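Local coordinates for protein ectoine dioxygenase (Sphingopyxis alaskensis, PDB 4MHR) that catalyses the iron- and 2-oxoglutarate-dependent hydroxylation of L-ectoine to 5-hydroxyectoine, an osmolyte that protects cells under osmotic stress, at residues A[10-18]-A[155-166]; A[113-123]-A[265-273]. One frame throughout, in Å; residues are numbered along the deposited sequence.

How the contacts relate
Contact 1 and contact 2 lie with their centres about 23 Å apart, yet they are joined through the core of the cupin fold. Their segments alternate along the chain: 10-18, then 113-123, then 155-166, then 265-273, so each pairing spans well over a hundred residues and the two interlock. Contact 1 holds the N-terminal loop against helix 154-162, beside the iron ligands H152 and D154; contact 2 packs the helices 108-115 and 117-127 on strand 264-273 of the large antiparallel sheet. The two meet where W158, important for ectoine stabilization, touches V270, and M164 touches N272, so strand 264-273 lies between the active-site helix and the outer helices.

Contact 1: A[10-18]-A[155-166]; sequences QDLYPSRQR and FETWHVEDGMPR
From D11 to R16 an irregular loop runs alongside helix 155-162, its closest CA pairing being S15 with V160 at 6.9 Å, while D11 and Y13 come opposite P165 and H159. G163, with positive phi, is followed by the loop that carries P165 and R166. R16 sits in a salt-bridge network with E156 and E161. Its extended chain brings the guanidinium side-on to E156, NE bonding OE2 on its syn lone pair and NH2 bonding OE1 at 2.9 Å, with the two flat groups nearly coplanar. E161 is gripped differently: NH1 and NH2 converge end-on upon OE2 alone, and its carboxylate stands almost perpendicular, at 85°. V160 CG1 lies over one guanidinium face, 3.8 Å from R16 NE. E156 OE2 accepts from S15 OG as well as from R16 NE; the 2.5 Å between S15 OG and E156 OE2 is unusually short, and its exact length is doubtful. At the other end of the loop H159 NE2 donates to D11 OD2 over 2.6 Å. Y13 N reaches the same oxygen from the opposite face of the carboxylate, closing an Asx turn, and H159 ND1 is held by M164 O, which fixes the imidazole from both nitrogens. Y13 CB rests over the face of that ring in a CH-pi contact, and the edge of F155 points at the Y13 ring in an offset edge-to-face pair with centroids 5.2 Å apart. The Y13 hydroxyl bonds D28 and the backbone of L27. With two carboxylates around a single guanidinium, the arginine charge is probably well compensated, and because both ring nitrogens donate, one of them to a carboxylate, H159 is probably protonated; the chemistry thus ties the N-terminal loop to the helix bearing W158.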
loop_
_atom_site.group_PDB
_atom_site.type_symbol
_atom_site.label_atom_id
_atom_site.label_comp_id
_atom_site.label_asym_id
_atom_site.label_seq_id
_atom_site.Cartn_x
_atom_site.Cartn_y
_atom_site.Cartn_z
ATOM N N GLN A 10 19.285 8.795 15.642
ATOM C CA GLN A 10 18.727 7.465 16.056
ATOM C C GLN A 10 17.202 7.344 15.800
ATOM O O GLN A 10 16.743 6.262 15.481
ATOM C CB GLN A 10 19.062 7.155 17.505
ATOM N N ASP A 11 16.422 8.414 15.989
ATOM C CA ASP A 11 14.988 8.408 15.570
ATOM C C ASP A 11 14.683 9.647 14.802
ATOM O O ASP A 11 14.384 10.675 15.360
ATOM C CB ASP A 11 13.966 8.181 16.726
ATOM C CG ASP A 11 12.497 7.891 16.230
ATOM O OD1 ASP A 11 11.637 7.585 17.091
ATOM O OD2 ASP A 11 12.180 7.928 14.997
ATOM N N LEU A 12 14.669 9.504 13.469
ATOM C CA LEU A 12 14.346 10.621 12.559
ATOM C C LEU A 12 12.895 11.007 12.598
ATOM O O LEU A 12 12.496 12.130 12.241
ATOM C CB LEU A 12 14.766 10.227 11.130
ATOM C CG LEU A 12 16.236 10.494 10.792
ATOM C CD1 LEU A 12 17.254 9.898 11.722
ATOM C CD2 LEU A 12 16.496 9.975 9.387
ATOM N N TYR A 13 12.071 10.051 13.011
ATOM C CA TYR A 13 10.626 10.257 12.966
ATOM C C TYR A 13 9.859 9.846 14.281
ATOM O O TYR A 13 9.008 8.933 14.255
ATOM C CB TYR A 13 10.131 9.424 11.736
ATOM C CG TYR A 13 10.714 9.831 10.448
ATOM C CD1 TYR A 13 10.416 11.049 9.907
ATOM C CD2 TYR A 13 11.545 8.978 9.712
ATOM C CE1 TYR A 13 10.963 11.464 8.722
ATOM C CE2 TYR A 13 12.052 9.378 8.472
ATOM C CZ TYR A 13 11.741 10.605 7.971
ATOM O OH TYR A 13 12.204 11.034 6.730
ATOM N N PRO A 14 10.124 10.530 15.430
ATOM C CA PRO A 14 9.423 10.202 16.721
ATOM C C PRO A 14 7.958 10.451 16.685
ATOM O O PRO A 14 7.541 11.468 16.163
ATOM C CB PRO A 14 10.081 11.142 17.735
ATOM C CG PRO A 14 10.626 12.257 16.923
ATOM C CD PRO A 14 10.975 11.717 15.554
ATOM N N SER A 15 7.152 9.529 17.165
ATOM C CA SER A 15 5.729 9.742 17.193
ATOM C C SER A 15 5.176 9.018 18.409
ATOM O O SER A 15 5.847 8.130 18.968
ATOM C CB SER A 15 5.058 9.200 15.906
ATOM O OG SER A 15 3.648 9.421 15.890
ATOM N N ARG A 16 3.934 9.363 18.773
ATOM C CA ARG A 16 3.257 8.784 19.948
ATOM C C ARG A 16 4.017 8.964 21.273
ATOM O O ARG A 16 3.864 8.161 22.166
ATOM C CB ARG A 16 2.913 7.308 19.739
ATOM C CG ARG A 16 2.341 7.048 18.367
ATOM C CD ARG A 16 1.742 5.704 18.274
ATOM N NE ARG A 16 1.538 5.300 16.885
ATOM C CZ ARG A 16 1.225 4.070 16.531
ATOM N NH1 ARG A 16 1.041 3.119 17.436
ATOM N NH2 ARG A 16 1.063 3.763 15.256
ATOM N N GLN A 17 4.807 10.027 21.388
ATOM C CA GLN A 17 5.597 10.289 22.588
ATOM C C GLN A 17 4.947 11.444 23.350
ATOM O O GLN A 17 4.631 11.297 24.512
ATOM C CB GLN A 17 7.082 10.553 22.245
ATOM C CG GLN A 17 7.843 9.287 21.826
ATOM C CD GLN A 17 9.209 9.585 21.219
ATOM O OE1 GLN A 17 9.742 10.684 21.386
ATOM N NE2 GLN A 17 9.778 8.610 20.492
ATOM N N ARG A 18 4.683 12.557 22.677
ATOM C CA ARG A 18 3.977 13.683 23.292
ATOM C C ARG A 18 2.457 13.536 23.293
ATOM O O ARG A 18 1.858 12.632 22.654
ATOM C CB ARG A 18 4.328 15.001 22.589
ATOM C CG ARG A 18 5.802 15.320 22.455
ATOM C CD ARG A 18 6.559 15.186 23.771
ATOM N NE ARG A 18 7.807 15.967 23.776
ATOM C CZ ARG A 18 8.798 15.846 24.663
ATOM N NH1 ARG A 18 8.744 14.961 25.654
ATOM N NH2 ARG A 18 9.868 16.621 24.552
ATOM N N PHE A 155 3.410 4.706 7.049
ATOM C CA PHE A 155 4.766 4.754 7.546
ATOM C C PHE A 155 4.780 4.996 9.043
ATOM O O PHE A 155 5.645 4.502 9.756
ATOM C CB PHE A 155 5.604 5.757 6.798
ATOM C CG PHE A 155 6.967 5.965 7.434
ATOM C CD1 PHE A 155 7.963 5.002 7.250
ATOM C CD2 PHE A 155 7.205 7.086 8.260
ATOM C CE1 PHE A 155 9.198 5.154 7.852
ATOM C CE2 PHE A 155 8.449 7.249 8.868
ATOM C CZ PHE A 155 9.431 6.252 8.671
ATOM N N GLU A 156 3.838 5.799 9.554
ATOM C CA GLU A 156 3.857 6.132 10.986
ATOM C C GLU A 156 3.686 4.847 11.813
ATOM O O GLU A 156 4.389 4.666 12.821
ATOM C CB GLU A 156 2.820 7.182 11.362
ATOM C CG GLU A 156 2.979 7.813 12.751
ATOM C CD GLU A 156 2.259 7.035 13.884
ATOM O OE1 GLU A 156 1.580 6.069 13.576
ATOM O OE2 GLU A 156 2.451 7.391 15.093
ATOM N N THR A 157 2.811 3.939 11.345
ATOM C CA THR A 157 2.715 2.615 11.941
ATOM C C THR A 157 3.917 1.723 11.714
ATOM O O THR A 157 4.409 1.076 12.661
ATOM C CB THR A 157 1.455 1.912 11.491
ATOM O OG1 THR A 157 0.363 2.658 11.990
ATOM C CG2 THR A 157 1.372 0.421 11.965
ATOM N N TRP A 158 4.369 1.629 10.472
ATOM C CA TRP A 158 5.523 0.792 10.168
ATOM C C TRP A 158 6.756 1.200 10.997
ATOM O O TRP A 158 7.502 0.364 11.462
ATOM C CB TRP A 158 5.807 0.741 8.660
ATOM C CG TRP A 158 4.694 0.131 7.881
ATOM C CD1 TRP A 158 3.692 -0.705 8.384
ATOM C CD2 TRP A 158 4.398 0.307 6.488
ATOM N NE1 TRP A 158 2.826 -1.056 7.395
ATOM C CE2 TRP A 158 3.223 -0.464 6.210
ATOM C CE3 TRP A 158 4.976 1.072 5.457
ATOM C CZ2 TRP A 158 2.642 -0.527 4.936
ATOM C CZ3 TRP A 158 4.393 1.056 4.188
ATOM C CH2 TRP A 158 3.215 0.262 3.927
ATOM N N HIS A 159 6.936 2.467 11.197
ATOM C CA HIS A 159 8.049 2.960 11.943
ATOM C C HIS A 159 7.851 2.675 13.458
ATOM O O HIS A 159 8.663 1.981 14.083
ATOM C CB HIS A 159 8.146 4.446 11.703
ATOM C CG HIS A 159 9.259 5.106 12.447
ATOM N ND1 HIS A 159 10.590 4.932 12.112
ATOM C CD2 HIS A 159 9.243 5.907 13.532
ATOM C CE1 HIS A 159 11.331 5.639 12.947
ATOM N NE2 HIS A 159 10.537 6.251 13.806
ATOM N N VAL A 160 6.757 3.195 14.016
ATOM C CA VAL A 160 6.494 3.106 15.472
ATOM C C VAL A 160 6.322 1.659 15.896
ATOM O O VAL A 160 6.936 1.222 16.887
ATOM C CB VAL A 160 5.277 3.920 15.929
ATOM C CG1 VAL A 160 4.918 3.591 17.408
ATOM C CG2 VAL A 160 5.581 5.378 15.792
ATOM N N GLU A 161 5.546 0.896 15.135
ATOM C CA GLU A 161 5.271 -0.487 15.505
ATOM C C GLU A 161 6.156 -1.572 14.909
ATOM O O GLU A 161 6.338 -2.596 15.529
ATOM C CB GLU A 161 3.785 -0.826 15.284
ATOM C CG GLU A 161 2.832 0.198 15.905
ATOM C CD GLU A 161 1.351 -0.176 15.794
ATOM O OE1 GLU A 161 1.046 -1.357 15.661
ATOM O OE2 GLU A 161 0.491 0.723 15.851
ATOM N N ASP A 162 6.722 -1.389 13.718
ATOM C CA ASP A 162 7.464 -2.466 13.121
ATOM C C ASP A 162 8.979 -2.195 13.104
ATOM O O ASP A 162 9.768 -3.094 12.779
ATOM C CB ASP A 162 7.008 -2.788 11.693
ATOM C CG ASP A 162 5.573 -3.156 11.591
ATOM O OD1 ASP A 162 5.099 -3.935 12.463
ATOM O OD2 ASP A 162 4.888 -2.676 10.597
ATOM N N GLY A 163 9.366 -0.981 13.450
ATOM C CA GLY A 163 10.778 -0.547 13.431
ATOM C C GLY A 163 11.332 -0.138 12.081
ATOM O O GLY A 163 12.567 -0.147 11.894
ATOM N N MET A 164 10.459 0.273 11.132
ATOM C CA MET A 164 10.972 0.641 9.791
ATOM C C MET A 164 11.586 1.968 9.979
ATOM O O MET A 164 10.892 2.905 10.343
ATOM C CB MET A 164 9.872 0.623 8.691
ATOM C CG MET A 164 10.296 1.157 7.375
ATOM S SD MET A 164 8.970 1.268 6.142
ATOM C CE MET A 164 8.444 -0.407 5.906
ATOM N N PRO A 165 12.910 2.087 9.691
ATOM C CA PRO A 165 13.585 3.338 10.066
ATOM C C PRO A 165 13.327 4.525 9.202
ATOM O O PRO A 165 13.227 5.625 9.737
ATOM C CB PRO A 165 15.096 3.004 9.996
ATOM C CG PRO A 165 15.203 1.745 9.225
ATOM C CD PRO A 165 13.840 1.066 9.181
ATOM N N ARG A 166 13.235 4.319 7.880
ATOM C CA ARG A 166 13.283 5.413 6.906
ATOM C C ARG A 166 12.079 5.338 5.927
ATOM O O ARG A 166 11.543 4.282 5.674
ATOM C CB ARG A 166 14.576 5.412 6.103
ATOM C CG ARG A 166 15.883 5.519 6.887
ATOM C CD ARG A 166 16.015 6.904 7.451
ATOM N NE ARG A 166 17.390 7.125 7.583
ATOM C CZ ARG A 166 18.186 7.810 6.768
ATOM N NH1 ARG A 166 17.778 8.467 5.703
ATOM N NH2 ARG A 166 19.450 7.812 7.090
HETATM O O HOH W 1 14.468 6.875 11.953
#

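Contact 2: A[113-123]-A[265-273]; sequences LAADARLADVA and ANAFLVYNA
Y271 and L269 project from one side of strand 265-273 into the angle between two helical pieces, 113-115 and 117-123. The Y271 ring reaches past helix 117-123 so that its hydroxyl ends at the backbone of the other piece: OH donates to A114 O over 2.6 Å, in the carbonyl plane and on a lone pair, with a C=O...O angle of 123°. The same oxygen lies at the ring's edge. Over one face comes the methyl of A123, its CB 3.7 Å from Y271 CG, a CH-pi contact slightly tilted from the normal. L119 stands across the phenol at about a right angle, its CB 3.4 Å from Y271 OH, and A120 CB approaches Y271 CE1 at 4.2 Å. With CG anti to the carbonyl carbon (chi1 -65°), the ring extends between A123 and the end of the 113-115 piece. A phenylalanine in its place would probably leave A114 O without this donor and the strand without its polar tie to helix 108-115. L269 fills the space next to it. Its CD1 meets A114 CA at 3.7 Å and L119 CD1 at 4.0 Å, where the two leucines cross at about a right angle, while L113 touches both L269 and A267. Beside this apolar seam, D116 N-caps the second helix: OD2 accepts from R118 N, and R118 adds a side-on salt bridge that holds the carboxylate. The strand and helix 117-123 diverge by 36° in their N-to-C directions, their axes 9.7 Å apart at closest approach. Alanines and leucines of the helices meet A267, L269 and Y271 of the strand in a buried helix-on-sheet interface, characteristic of the cupin-type double-stranded beta-helix core of this PhyH-family dioxygenase, in which helices pack on the outside of the major sheet.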
loop_
_atom_site.group_PDB
_atom_site.type_symbol
_atom_site.label_atom_id
_atom_site.label_comp_id
_atom_site.label_asym_id
_atom_site.label_seq_id
_atom_site.Cartn_x
_atom_site.Cartn_y
_atom_site.Cartn_z
ATOM N N LEU A 113 2.520 -12.355 -9.210
ATOM C CA LEU A 113 2.151 -10.928 -9.379
ATOM C C LEU A 113 3.203 -10.020 -8.698
ATOM O O LEU A 113 3.752 -9.122 -9.325
ATOM C CB LEU A 113 0.747 -10.662 -8.870
ATOM C CG LEU A 113 0.269 -9.212 -8.870
ATOM C CD1 LEU A 113 0.135 -8.713 -10.283
ATOM C CD2 LEU A 113 -1.055 -9.130 -8.178
ATOM N N ALA A 114 3.557 -10.325 -7.454
ATOM C CA ALA A 114 4.398 -9.471 -6.702
ATOM C C ALA A 114 5.738 -9.352 -7.362
ATOM O O ALA A 114 6.365 -8.261 -7.329
ATOM C CB ALA A 114 4.549 -9.980 -5.283
ATOM N N ALA A 115 6.193 -10.456 -7.975
ATOM C CA ALA A 115 7.542 -10.527 -8.591
ATOM C C ALA A 115 7.549 -9.975 -9.982
ATOM O O ALA A 115 8.602 -9.848 -10.611
ATOM C CB ALA A 115 8.091 -12.005 -8.602
ATOM N N ASP A 116 6.393 -9.706 -10.545
ATOM C CA ASP A 116 6.380 -9.340 -11.936
ATOM C C ASP A 116 7.119 -8.003 -12.198
ATOM O O ASP A 116 6.968 -7.009 -11.465
ATOM C CB ASP A 116 4.940 -9.234 -12.395
ATOM C CG ASP A 116 4.817 -9.096 -13.877
ATOM O OD1 ASP A 116 4.640 -10.164 -14.504
ATOM O OD2 ASP A 116 4.841 -7.949 -14.426
ATOM N N ALA A 117 7.917 -7.994 -13.233
ATOM C CA ALA A 117 8.730 -6.853 -13.609
ATOM C C ALA A 117 7.921 -5.544 -13.771
ATOM O O ALA A 117 8.407 -4.468 -13.450
ATOM C CB ALA A 117 9.437 -7.160 -14.913
ATOM N N ARG A 118 6.688 -5.639 -14.236
ATOM C CA ARG A 118 5.898 -4.455 -14.435
ATOM C C ARG A 118 5.616 -3.787 -13.084
ATOM O O ARG A 118 5.339 -2.611 -13.097
ATOM C CB ARG A 118 4.572 -4.758 -15.136
ATOM C CG ARG A 118 4.701 -5.097 -16.604
ATOM C CD ARG A 118 3.429 -5.765 -17.136
ATOM N NE ARG A 118 3.377 -7.146 -16.698
ATOM C CZ ARG A 118 2.521 -8.058 -17.162
ATOM N NH1 ARG A 118 1.606 -7.742 -18.093
ATOM N NH2 ARG A 118 2.605 -9.279 -16.695
ATOM N N LEU A 119 5.654 -4.544 -11.968
ATOM C CA LEU A 119 5.525 -3.991 -10.637
ATOM C C LEU A 119 6.893 -3.810 -9.993
ATOM O O LEU A 119 7.312 -2.668 -9.614
ATOM C CB LEU A 119 4.565 -4.831 -9.774
ATOM C CG LEU A 119 3.178 -5.023 -10.370
ATOM C CD1 LEU A 119 2.275 -5.714 -9.379
ATOM C CD2 LEU A 119 2.540 -3.662 -10.805
ATOM N N ALA A 120 7.618 -4.914 -9.865
ATOM C CA ALA A 120 8.847 -4.906 -9.062
ATOM C C ALA A 120 9.986 -3.992 -9.577
ATOM O O ALA A 120 10.743 -3.481 -8.738
ATOM C CB ALA A 120 9.381 -6.319 -8.819
ATOM N N ASP A 121 10.176 -3.867 -10.900
ATOM C CA ASP A 121 11.160 -2.931 -11.459
ATOM C C ASP A 121 10.797 -1.468 -11.219
ATOM O O ASP A 121 11.681 -0.635 -11.067
ATOM C CB ASP A 121 11.401 -3.112 -12.963
ATOM C CG ASP A 121 12.311 -4.327 -13.240
ATOM O OD1 ASP A 121 12.846 -4.818 -12.286
ATOM O OD2 ASP A 121 12.418 -4.784 -14.361
ATOM N N VAL A 122 9.525 -1.194 -11.118
ATOM C CA VAL A 122 9.093 0.182 -10.764
ATOM C C VAL A 122 9.420 0.437 -9.310
ATOM O O VAL A 122 9.982 1.501 -8.949
ATOM C CB VAL A 122 7.605 0.386 -11.091
ATOM C CG1 VAL A 122 7.109 1.697 -10.606
ATOM C CG2 VAL A 122 7.302 0.344 -12.603
ATOM N N ALA A 123 9.175 -0.574 -8.465
ATOM C CA ALA A 123 9.603 -0.467 -7.084
ATOM C C ALA A 123 11.118 -0.270 -6.931
ATOM O O ALA A 123 11.576 0.529 -6.070
ATOM C CB ALA A 123 9.206 -1.673 -6.254
ATOM N N ALA A 265 -12.356 -4.665 -4.348
ATOM C CA ALA A 265 -11.428 -5.743 -4.079
ATOM C C ALA A 265 -10.063 -5.352 -4.713
ATOM O O ALA A 265 -10.007 -4.895 -5.850
ATOM C CB ALA A 265 -11.961 -7.055 -4.676
ATOM N N ASN A 266 -8.989 -5.555 -3.970
ATOM C CA ASN A 266 -7.677 -5.283 -4.450
ATOM C C ASN A 266 -6.700 -6.185 -3.796
ATOM O O ASN A 266 -6.990 -6.764 -2.693
ATOM C CB ASN A 266 -7.310 -3.838 -4.173
ATOM C CG ASN A 266 -6.976 -3.595 -2.731
ATOM O OD1 ASN A 266 -7.704 -3.993 -1.851
ATOM N ND2 ASN A 266 -5.826 -3.006 -2.482
ATOM N N ALA A 267 -5.577 -6.360 -4.499
ATOM C CA ALA A 267 -4.378 -6.940 -3.947
ATOM C C ALA A 267 -3.411 -5.785 -3.605
ATOM O O ALA A 267 -3.062 -4.975 -4.472
ATOM C CB ALA A 267 -3.779 -7.883 -4.981
ATOM N N PHE A 268 -2.971 -5.722 -2.359
ATOM C CA PHE A 268 -2.137 -4.678 -1.830
ATOM C C PHE A 268 -0.751 -5.285 -1.587
ATOM O O PHE A 268 -0.626 -6.194 -0.765
ATOM C CB PHE A 268 -2.792 -4.202 -0.539
ATOM C CG PHE A 268 -2.082 -3.118 0.193
ATOM C CD1 PHE A 268 -2.136 -1.802 -0.268
ATOM C CD2 PHE A 268 -1.503 -3.366 1.466
ATOM C CE1 PHE A 268 -1.530 -0.783 0.460
ATOM C CE2 PHE A 268 -0.917 -2.331 2.197
ATOM C CZ PHE A 268 -0.911 -1.030 1.680
ATOM N N LEU A 269 0.271 -4.762 -2.261
ATOM C CA LEU A 269 1.661 -5.232 -2.109
ATOM C C LEU A 269 2.530 -4.112 -1.562
ATOM O O LEU A 269 2.537 -3.042 -2.149
ATOM C CB LEU A 269 2.175 -5.686 -3.458
ATOM C CG LEU A 269 1.373 -6.780 -4.167
ATOM C CD1 LEU A 269 1.840 -7.017 -5.587
ATOM C CD2 LEU A 269 1.518 -8.084 -3.382
ATOM N N VAL A 270 3.210 -4.328 -0.436
ATOM C CA VAL A 270 4.134 -3.367 0.090
ATOM C C VAL A 270 5.563 -3.790 -0.208
ATOM O O VAL A 270 6.054 -4.815 0.297
ATOM C CB VAL A 270 3.946 -3.140 1.604
ATOM C CG1 VAL A 270 4.904 -2.068 2.126
ATOM C CG2 VAL A 270 2.492 -2.770 1.926
ATOM N N TYR A 271 6.256 -2.950 -0.978
ATOM C CA TYR A 271 7.684 -3.160 -1.333
ATOM C C TYR A 271 8.514 -2.301 -0.412
ATOM O O TYR A 271 8.243 -1.104 -0.229
ATOM C CB TYR A 271 7.910 -2.795 -2.807
ATOM C CG TYR A 271 7.217 -3.636 -3.816
ATOM C CD1 TYR A 271 7.855 -4.760 -4.390
ATOM C CD2 TYR A 271 5.919 -3.369 -4.211
ATOM C CE1 TYR A 271 7.202 -5.544 -5.369
ATOM C CE2 TYR A 271 5.255 -4.175 -5.160
ATOM C CZ TYR A 271 5.894 -5.280 -5.692
ATOM O OH TYR A 271 5.262 -6.042 -6.626
ATOM N N ASN A 272 9.508 -2.885 0.218
ATOM C CA ASN A 272 10.501 -2.149 0.992
ATOM C C ASN A 272 11.926 -2.340 0.410
ATOM O O ASN A 272 12.226 -3.376 -0.102
ATOM C CB ASN A 272 10.459 -2.565 2.456
ATOM C CG ASN A 272 11.258 -1.597 3.372
ATOM O OD1 ASN A 272 11.417 -0.395 3.099
ATOM N ND2 ASN A 272 11.714 -2.117 4.509
ATOM N N ALA A 273 12.788 -1.334 0.507
ATOM C CA ALA A 273 14.169 -1.497 0.086
ATOM C C ALA A 273 14.837 -2.489 1.063
ATOM O O ALA A 273 14.624 -2.417 2.307
ATOM C CB ALA A 273 14.912 -0.137 0.112
#